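Local coordinates for DNA mismatch repair protein MutS (Thermus aquaticus, PDB 1EWQ) that recognises mismatched DNA, probably as the first step of mismatch repair, and has a weak ATPase activity, at residues C[424-427]-C[428-432]; C[495-498]-C[499-503]; C[506-509]-C[510-514]. One frame throughout, in Å; residues are numbered along the deposited sequence.

Contact 1: C[424-427]-C[428-432]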
loop_
_atom_site.group_PDB
_atom_site.type_symbol
_atom_site.label_atom_id
_atom_site.label_comp_id
_atom_site.label_asym_id
_atom_site.label_seq_id
_atom_site.Cartn_x
_atom_site.Cartn_y
_atom_site.Cartn_z
ATOM N N GLU C 424 39.202 -39.972 21.312
ATOM C CA GLU C 424 40.095 -41.060 21.690
ATOM C C GLU C 424 39.302 -42.173 22.360
ATOM O O GLU C 424 39.604 -43.351 22.186
ATOM C CB GLU C 424 41.168 -40.551 22.651
ATOM C CG GLU C 424 42.270 -39.744 21.983
ATOM C CD GLU C 424 42.920 -38.751 22.928
ATOM O OE1 GLU C 424 43.026 -39.050 24.142
ATOM O OE2 GLU C 424 43.334 -37.668 22.453
ATOM N N LEU C 425 38.289 -41.796 23.133
ATOM C CA LEU C 425 37.467 -42.775 23.818
ATOM C C LEU C 425 36.783 -43.695 22.803
ATOM O O LEU C 425 36.747 -44.909 22.985
ATOM C CB LEU C 425 36.411 -42.075 24.673
ATOM C CG LEU C 425 35.628 -42.969 25.632
ATOM C CD1 LEU C 425 36.572 -43.455 26.719
ATOM C CD2 LEU C 425 34.451 -42.207 26.237
ATOM N N GLU C 426 36.245 -43.117 21.734
ATOM C CA GLU C 426 35.564 -43.908 20.713
ATOM C C GLU C 426 36.487 -44.988 20.174
ATOM O O GLU C 426 36.057 -46.112 19.919
ATOM C CB GLU C 426 35.099 -43.029 19.547
ATOM C CG GLU C 426 34.234 -43.791 18.549
ATOM C CD GLU C 426 33.815 -42.961 17.355
ATOM O OE1 GLU C 426 34.645 -42.758 16.445
ATOM O OE2 GLU C 426 32.653 -42.506 17.331
ATOM N N GLU C 427 37.759 -44.638 20.009
ATOM C CA GLU C 427 38.748 -45.567 19.485
ATOM C C GLU C 427 39.168 -46.615 20.515
ATOM O O GLU C 427 39.379 -47.776 20.174
ATOM C CB GLU C 427 39.970 -44.799 18.981
ATOM C CG GLU C 427 40.852 -45.636 18.088
ATOM C CD GLU C 427 40.048 -46.371 17.020
ATOM O OE1 GLU C 427 39.477 -45.700 16.125
ATOM O OE2 GLU C 427 39.980 -47.621 17.085
ATOM N N ARG C 428 39.278 -46.207 21.774
ATOM C CA ARG C 428 39.645 -47.135 22.834
ATOM C C ARG C 428 38.565 -48.213 22.965
ATOM O O ARG C 428 38.863 -49.414 22.977
ATOM C CB ARG C 428 39.774 -46.409 24.173
ATOM C CG ARG C 428 40.288 -47.305 25.296
ATOM C CD ARG C 428 40.160 -46.656 26.665
ATOM N NE ARG C 428 38.781 -46.673 27.144
ATOM C CZ ARG C 428 38.371 -46.093 28.270
ATOM N NH1 ARG C 428 39.239 -45.444 29.037
ATOM N NH2 ARG C 428 37.090 -46.160 28.627
ATOM N N GLU C 429 37.310 -47.778 23.053
ATOM C CA GLU C 429 36.199 -48.703 23.208
ATOM C C GLU C 429 35.931 -49.622 22.014
ATOM O O GLU C 429 35.477 -50.750 22.205
ATOM C CB GLU C 429 34.933 -47.939 23.590
ATOM C CG GLU C 429 34.971 -47.417 25.018
ATOM C CD GLU C 429 35.270 -48.515 26.027
ATOM O OE1 GLU C 429 34.448 -49.442 26.175
ATOM O OE2 GLU C 429 36.334 -48.455 26.673
ATOM N N ARG C 430 36.207 -49.156 20.797
ATOM C CA ARG C 430 36.005 -49.992 19.618
ATOM C C ARG C 430 36.901 -51.219 19.708
ATOM O O ARG C 430 36.485 -52.331 19.371
ATOM C CB ARG C 430 36.340 -49.236 18.329
ATOM C CG ARG C 430 35.311 -48.199 17.907
ATOM C CD ARG C 430 35.615 -47.645 16.515
ATOM N NE ARG C 430 34.641 -46.637 16.107
ATOM C CZ ARG C 430 34.642 -46.014 14.930
ATOM N NH1 ARG C 430 35.572 -46.287 14.024
ATOM N NH2 ARG C 430 33.711 -45.106 14.662
ATOM N N GLU C 431 38.134 -51.014 20.168
ATOM C CA GLU C 431 39.086 -52.110 20.288
ATOM C C GLU C 431 38.793 -52.991 21.506
ATOM O O GLU C 431 38.847 -54.216 21.418
ATOM C CB GLU C 431 40.521 -51.564 20.348
ATOM C CG GLU C 431 41.603 -52.640 20.193
ATOM C CD GLU C 431 41.482 -53.422 18.893
ATOM O OE1 GLU C 431 40.375 -53.924 18.592
ATOM O OE2 GLU C 431 42.496 -53.546 18.169
ATOM N N ARG C 432 38.484 -52.375 22.640
ATOM C CA ARG C 432 38.160 -53.148 23.839
ATOM C C ARG C 432 36.970 -54.082 23.578
ATOM O O ARG C 432 37.052 -55.294 23.794
ATOM C CB ARG C 432 37.788 -52.225 25.002
ATOM C CG ARG C 432 38.925 -51.448 25.641
ATOM C CD ARG C 432 38.368 -50.636 26.805
ATOM N NE ARG C 432 39.412 -50.079 27.662
ATOM C CZ ARG C 432 39.185 -49.536 28.859
ATOM N NH1 ARG C 432 37.943 -49.474 29.337
ATOM N NH2 ARG C 432 40.200 -49.075 29.591
HETATM O O HOH W 1 38.161 -46.952 14.103
#
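E426 and R430 pair one turn apart, an i to i+4 salt bridge on helix 406-433, a long helix within MutS domain III that runs up to the four-stranded antiparallel sheet beginning with strand 439-443. Among the electrostatic contacts, this pair lies side by side, both side chains pointing the same way, and their flat groups are only 18° from parallel. E426 OE1 sits over a face of the guanidinium, 3.1 Å from R430 NH2, where charge attracts but no N-H is aimed at it. The directed bonds go to the chain just beyond the helix: E426 OE2 accepts from the amide of V440 in strand 439-443, and R430 NE donates to the carbonyl of L438 just before it. Glutamate and arginine suit these places because each can serve its helix neighbour and the segment that follows the helix at once. The charged ends of E427 and R430 are joined by a water, which donates to E427 OE1 at 2.7 Å and accepts from R430 NH1.

A second ionic group surrounds the buried E429. Its OE2 takes two hydrogen bonds from R428, from NE and NH2 at 3.1 Å each, and R432 NH1 adds a salt bridge at 3.3 Å; OE1 is hydrogen-bonded to the hydroxyl of Y464. Two arginines thus share one oxygen, which probably favours the charged carboxylate in its buried place.

Backbone bonds join the same turns, the straightest being E429 N to L425 O, 2.9 Å long with an N-H···O angle of 178°.

The apolar contact belongs to L425. With the R428 chain bent at chi3 (76°), the guanidinium is sandwiched: R432 NH1 lies over one face, while L425 CD1 covers the opposite one, 3.4 Å from R428 NH2.

Contact 2: C[495-498]-C[499-503]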
loop_
_atom_site.group_PDB
_atom_site.type_symbol
_atom_site.label_atom_id
_atom_site.label_comp_id
_atom_site.label_asym_id
_atom_site.label_seq_id
_atom_site.Cartn_x
_atom_site.Cartn_y
_atom_site.Cartn_z
ATOM N N ILE C 495 34.367 -19.771 28.619
ATOM C CA ILE C 495 34.758 -19.173 27.351
ATOM C C ILE C 495 33.770 -18.084 26.919
ATOM O O ILE C 495 34.184 -17.003 26.501
ATOM C CB ILE C 495 34.882 -20.243 26.260
ATOM C CG1 ILE C 495 36.072 -21.157 26.576
ATOM C CG2 ILE C 495 35.060 -19.585 24.899
ATOM C CD1 ILE C 495 36.216 -22.339 25.639
ATOM N N ARG C 496 32.470 -18.350 27.029
ATOM C CA ARG C 496 31.480 -17.341 26.653
ATOM C C ARG C 496 31.681 -16.084 27.490
ATOM O O ARG C 496 31.576 -14.973 26.980
ATOM C CB ARG C 496 30.049 -17.845 26.853
ATOM C CG ARG C 496 29.593 -18.891 25.855
ATOM C CD ARG C 496 28.110 -19.199 26.043
ATOM N NE ARG C 496 27.840 -20.633 25.979
ATOM C CZ ARG C 496 28.049 -21.483 26.980
ATOM N NH1 ARG C 496 28.527 -21.051 28.136
ATOM N NH2 ARG C 496 27.783 -22.769 26.820
ATOM N N ARG C 497 31.969 -16.267 28.777
ATOM C CA ARG C 497 32.187 -15.141 29.678
ATOM C C ARG C 497 33.380 -14.300 29.261
ATOM O O ARG C 497 33.233 -13.131 28.909
ATOM C CB ARG C 497 32.413 -15.609 31.121
ATOM C CG ARG C 497 32.648 -14.423 32.053
ATOM C CD ARG C 497 32.873 -14.786 33.504
ATOM N NE ARG C 497 32.833 -13.576 34.325
ATOM C CZ ARG C 497 32.977 -13.549 35.648
ATOM N NH1 ARG C 497 33.181 -14.677 36.317
ATOM N NH2 ARG C 497 32.900 -12.396 36.308
ATOM N N ARG C 498 34.564 -14.899 29.324
ATOM C CA ARG C 498 35.798 -14.213 28.957
ATOM C C ARG C 498 35.709 -13.555 27.586
ATOM O O ARG C 498 36.164 -12.428 27.404
ATOM C CB ARG C 498 36.973 -15.198 28.975
ATOM C CG ARG C 498 38.225 -14.722 28.236
ATOM C CD ARG C 498 39.124 -13.818 29.082
ATOM N NE ARG C 498 38.468 -12.613 29.576
ATOM C CZ ARG C 498 39.050 -11.419 29.641
ATOM N NH1 ARG C 498 40.300 -11.262 29.240
ATOM N NH2 ARG C 498 38.382 -10.380 30.115
ATOM N N GLU C 499 35.124 -14.255 26.621
ATOM C CA GLU C 499 35.021 -13.701 25.278
ATOM C C GLU C 499 34.119 -12.468 25.228
ATOM O O GLU C 499 34.383 -11.545 24.466
ATOM C CB GLU C 499 34.539 -14.767 24.293
ATOM C CG GLU C 499 34.629 -14.316 22.841
ATOM C CD GLU C 499 34.600 -15.477 21.868
ATOM O OE1 GLU C 499 33.793 -16.409 22.085
ATOM O OE2 GLU C 499 35.373 -15.447 20.884
ATOM N N GLU C 500 33.061 -12.444 26.031
ATOM C CA GLU C 500 32.199 -11.273 26.051
ATOM C C GLU C 500 32.968 -10.139 26.730
ATOM O O GLU C 500 32.869 -8.979 26.324
ATOM C CB GLU C 500 30.905 -11.533 26.822
ATOM C CG GLU C 500 29.891 -10.402 26.645
ATOM C CD GLU C 500 28.627 -10.590 27.461
ATOM O OE1 GLU C 500 28.638 -10.252 28.666
ATOM O OE2 GLU C 500 27.617 -11.078 26.899
ATOM N N GLU C 501 33.737 -10.478 27.768
ATOM C CA GLU C 501 34.526 -9.476 28.483
ATOM C C GLU C 501 35.529 -8.835 27.517
ATOM O O GLU C 501 35.713 -7.621 27.520
ATOM C CB GLU C 501 35.293 -10.101 29.664
ATOM C CG GLU C 501 34.428 -10.859 30.674
ATOM C CD GLU C 501 35.227 -11.399 31.868
ATOM O OE1 GLU C 501 36.373 -11.862 31.682
ATOM O OE2 GLU C 501 34.696 -11.373 32.998
ATOM N N VAL C 502 36.171 -9.653 26.692
ATOM C CA VAL C 502 37.145 -9.136 25.738
ATOM C C VAL C 502 36.460 -8.253 24.700
ATOM O O VAL C 502 36.986 -7.208 24.325
ATOM C CB VAL C 502 37.899 -10.275 25.031
ATOM C CG1 VAL C 502 38.840 -9.706 23.982
ATOM C CG2 VAL C 502 38.691 -11.083 26.061
ATOM N N PHE C 503 35.285 -8.672 24.238
ATOM C CA PHE C 503 34.546 -7.874 23.267
ATOM C C PHE C 503 34.303 -6.489 23.852
ATOM O O PHE C 503 34.576 -5.480 23.205
ATOM C CB PHE C 503 33.198 -8.513 22.933
ATOM C CG PHE C 503 32.248 -7.577 22.247
ATOM C CD1 PHE C 503 32.509 -7.117 20.961
ATOM C CD2 PHE C 503 31.118 -7.105 22.909
ATOM C CE1 PHE C 503 31.658 -6.191 20.343
ATOM C CE2 PHE C 503 30.264 -6.183 22.302
ATOM C CZ PHE C 503 30.538 -5.725 21.012
HETATM O O HOH W 2 30.585 -11.994 30.638
#
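Four successive i to i+4 bonds, from the amides of E499, E500, E501 and V502 to the carbonyls of I495, R496, R497 and R498, carry helix 479-511 unbroken through both segments. R497 O is shared, since E500 N also gives it a weak bond.

On this regular scaffold E501 is the acid between two arginines. Its carboxylate divides its oxygens: OE2 faces R497, 3.2 Å from NE, while OE1 lies at the edge of the R498 guanidinium. R498 NH2 donates to E501 OE1 at 2.9 Å, and R498 NE adds a weak bond to the same oxygen at 3.1 Å. The two planes are 85° apart, and NH2 meets OE1 from above the carboxylate plane. R497 gets to its oxygen with a fully extended chain, whereas R498, three residues away, must curl, bending at chi2 (84°) and chi3 to bring its head back over the next turn. This folding also lays one guanidinium face on V502 CG2, 3.6 Å from R498 NH1; a branched aliphatic residue offers a methyl just there.

R498 reaches beyond these turns as well, with salt bridges to D405 through NH1 and to E505 through NH2, and its chain packs on L408 and L411 of helix 406-433. A leucine in its place would probably leave D405 and E501 OE1 without their shared cation and take away the flat cover over V502. The buried E499 turns to the loop before helix 406-433, its OE2 accepting from the amides of L399 and I400.

One cation set among three acids suggests that R498 probably offsets part of the negative charge of D405, E501 and E505, joining charge balance along its own helix to contact with the neighbouring one.

Contact 3: C[506-509]-C[510-514]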
loop_
_atom_site.group_PDB
_atom_site.type_symbol
_atom_site.label_atom_id
_atom_site.label_comp_id
_atom_site.label_asym_id
_atom_site.label_seq_id
_atom_site.Cartn_x
_atom_site.Cartn_y
_atom_site.Cartn_z
ATOM N N VAL C 506 37.482 -4.393 24.045
ATOM C CA VAL C 506 37.844 -3.914 22.713
ATOM C C VAL C 506 36.878 -2.805 22.280
ATOM O O VAL C 506 37.287 -1.805 21.687
ATOM C CB VAL C 506 37.803 -5.068 21.684
ATOM C CG1 VAL C 506 38.169 -4.557 20.298
ATOM C CG2 VAL C 506 38.769 -6.171 22.110
ATOM N N ARG C 507 35.598 -2.988 22.587
ATOM C CA ARG C 507 34.583 -2.004 22.237
ATOM C C ARG C 507 34.903 -0.677 22.918
ATOM O O ARG C 507 34.820 0.386 22.301
ATOM C CB ARG C 507 33.207 -2.495 22.679
ATOM C CG ARG C 507 32.079 -1.516 22.400
ATOM C CD ARG C 507 31.056 -1.595 23.520
ATOM N NE ARG C 507 29.833 -2.269 23.134
ATOM C CZ ARG C 507 28.865 -2.591 23.987
ATOM N NH1 ARG C 507 28.991 -2.305 25.280
ATOM N NH2 ARG C 507 27.763 -3.181 23.548
ATOM N N GLU C 508 35.271 -0.750 24.194
ATOM C CA GLU C 508 35.622 0.443 24.957
ATOM C C GLU C 508 36.816 1.154 24.311
ATOM O O GLU C 508 36.889 2.376 24.319
ATOM C CB GLU C 508 35.950 0.059 26.402
ATOM C CG GLU C 508 36.262 1.227 27.320
ATOM C CD GLU C 508 35.099 2.190 27.457
ATOM O OE1 GLU C 508 33.946 1.725 27.608
ATOM O OE2 GLU C 508 35.342 3.417 27.425
ATOM N N ARG C 509 37.748 0.384 23.755
ATOM C CA ARG C 509 38.914 0.961 23.089
ATOM C C ARG C 509 38.430 1.804 21.908
ATOM O O ARG C 509 38.955 2.893 21.644
ATOM C CB ARG C 509 39.852 -0.139 22.565
ATOM C CG ARG C 509 40.618 -0.935 23.632
ATOM C CD ARG C 509 41.944 -0.269 24.005
ATOM N NE ARG C 509 41.752 0.995 24.716
ATOM C CZ ARG C 509 42.612 2.014 24.686
ATOM N NH1 ARG C 509 43.738 1.928 23.978
ATOM N NH2 ARG C 509 42.338 3.128 25.359
ATOM N N ALA C 510 37.429 1.290 21.202
ATOM C CA ALA C 510 36.871 1.983 20.049
ATOM C C ALA C 510 36.082 3.199 20.501
ATOM O O ALA C 510 36.180 4.273 19.900
ATOM C CB ALA C 510 35.961 1.042 19.248
ATOM N N LYS C 511 35.307 3.021 21.565
ATOM C CA LYS C 511 34.488 4.096 22.098
ATOM C C LYS C 511 35.304 5.346 22.458
ATOM O O LYS C 511 34.827 6.473 22.301
ATOM C CB LYS C 511 33.710 3.593 23.312
ATOM C CG LYS C 511 32.832 4.641 23.970
ATOM C CD LYS C 511 32.094 4.082 25.184
ATOM C CE LYS C 511 31.342 5.181 25.922
ATOM N NZ LYS C 511 30.466 4.648 27.012
ATOM N N ARG C 512 36.537 5.157 22.919
ATOM C CA ARG C 512 37.372 6.293 23.281
ATOM C C ARG C 512 37.734 7.170 22.087
ATOM O O ARG C 512 38.127 8.321 22.257
ATOM C CB ARG C 512 38.633 5.804 23.986
ATOM C CG ARG C 512 38.351 5.399 25.419
ATOM C CD ARG C 512 39.452 4.551 26.019
ATOM N NE ARG C 512 39.095 4.165 27.383
ATOM C CZ ARG C 512 39.482 3.034 27.967
ATOM N NH1 ARG C 512 40.244 2.169 27.300
ATOM N NH2 ARG C 512 39.103 2.770 29.214
ATOM N N GLN C 513 37.583 6.629 20.883
ATOM C CA GLN C 513 37.882 7.373 19.666
ATOM C C GLN C 513 36.608 7.876 18.991
ATOM O O GLN C 513 36.639 8.302 17.836
ATOM C CB GLN C 513 38.648 6.496 18.674
ATOM C CG GLN C 513 40.008 6.016 19.171
ATOM C CD GLN C 513 40.855 7.149 19.708
ATOM O OE1 GLN C 513 40.960 8.203 19.079
ATOM N NE2 GLN C 513 41.460 6.944 20.873
ATOM N N ALA C 514 35.492 7.826 19.708
ATOM C CA ALA C 514 34.209 8.262 19.155
ATOM C C ALA C 514 34.274 9.634 18.470
ATOM O O ALA C 514 33.759 9.815 17.373
ATOM C CB ALA C 514 33.145 8.274 20.254
HETATM O O HOH W 3 32.488 3.712 28.421
HETATM O O HOH W 4 41.326 4.120 21.947
#
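V506 and A510 are joined one turn apart near the end of helix 479-511, A510 N bonding to V506 O, before the chain passes by a type I beta turn, K511 to A514, into helix 514-540, with Q513 at the N-cap position. The tight side is apolar. The small A510 CB, 3.3 Å from R507 O, lets L339, L349 and L352 come in close; V506 meets L382 and A385.

The other side is charged and loosely held. E508, bent at chi2 (61°), lays its CG over the centre of a face of the R512 guanidinium, and its OE2 forms a long salt bridge to R512 NE, 3.8 Å away and well out of the guanidinium plane. E508 OE1 and K511 NZ are bridged by a water 2.6 Å from each, which donates to the first and accepts from the second. R509 and R512 bring like charges together, R509 NH2 standing 3.0 Å from R512 NH1 with the guanidinium planes 60° apart. The salt bridge from R509 NH1 to E381 probably eases that closeness. Beside the turn, a water takes up the bonding: it donates to R509 O at 2.7 Å and accepts from Q513 NE2 at 3.0 Å.

Overall arrangement
All three contacts are local, each joining neighbouring turns of continuous chain, so none closes a long loop, and they follow in series without nesting or crossing. Contact 1 comes first, near the far end of helix 406-433, beside the four-stranded antiparallel sheet into which the chain then runs. Returning from that sheet, the chain enters helix 479-511, which packs back along helix 406-433; contact 2 lies on it, centred about 35 Å from contact 1. Contact 3 follows at the end of the same helix, about 17 Å from contact 2 between centres, running into the turn before helix 514-540 and meeting helices 332-340, 346-366 and 376-385. Together they mark the paired helices linking the sheet to the helical body of domain III.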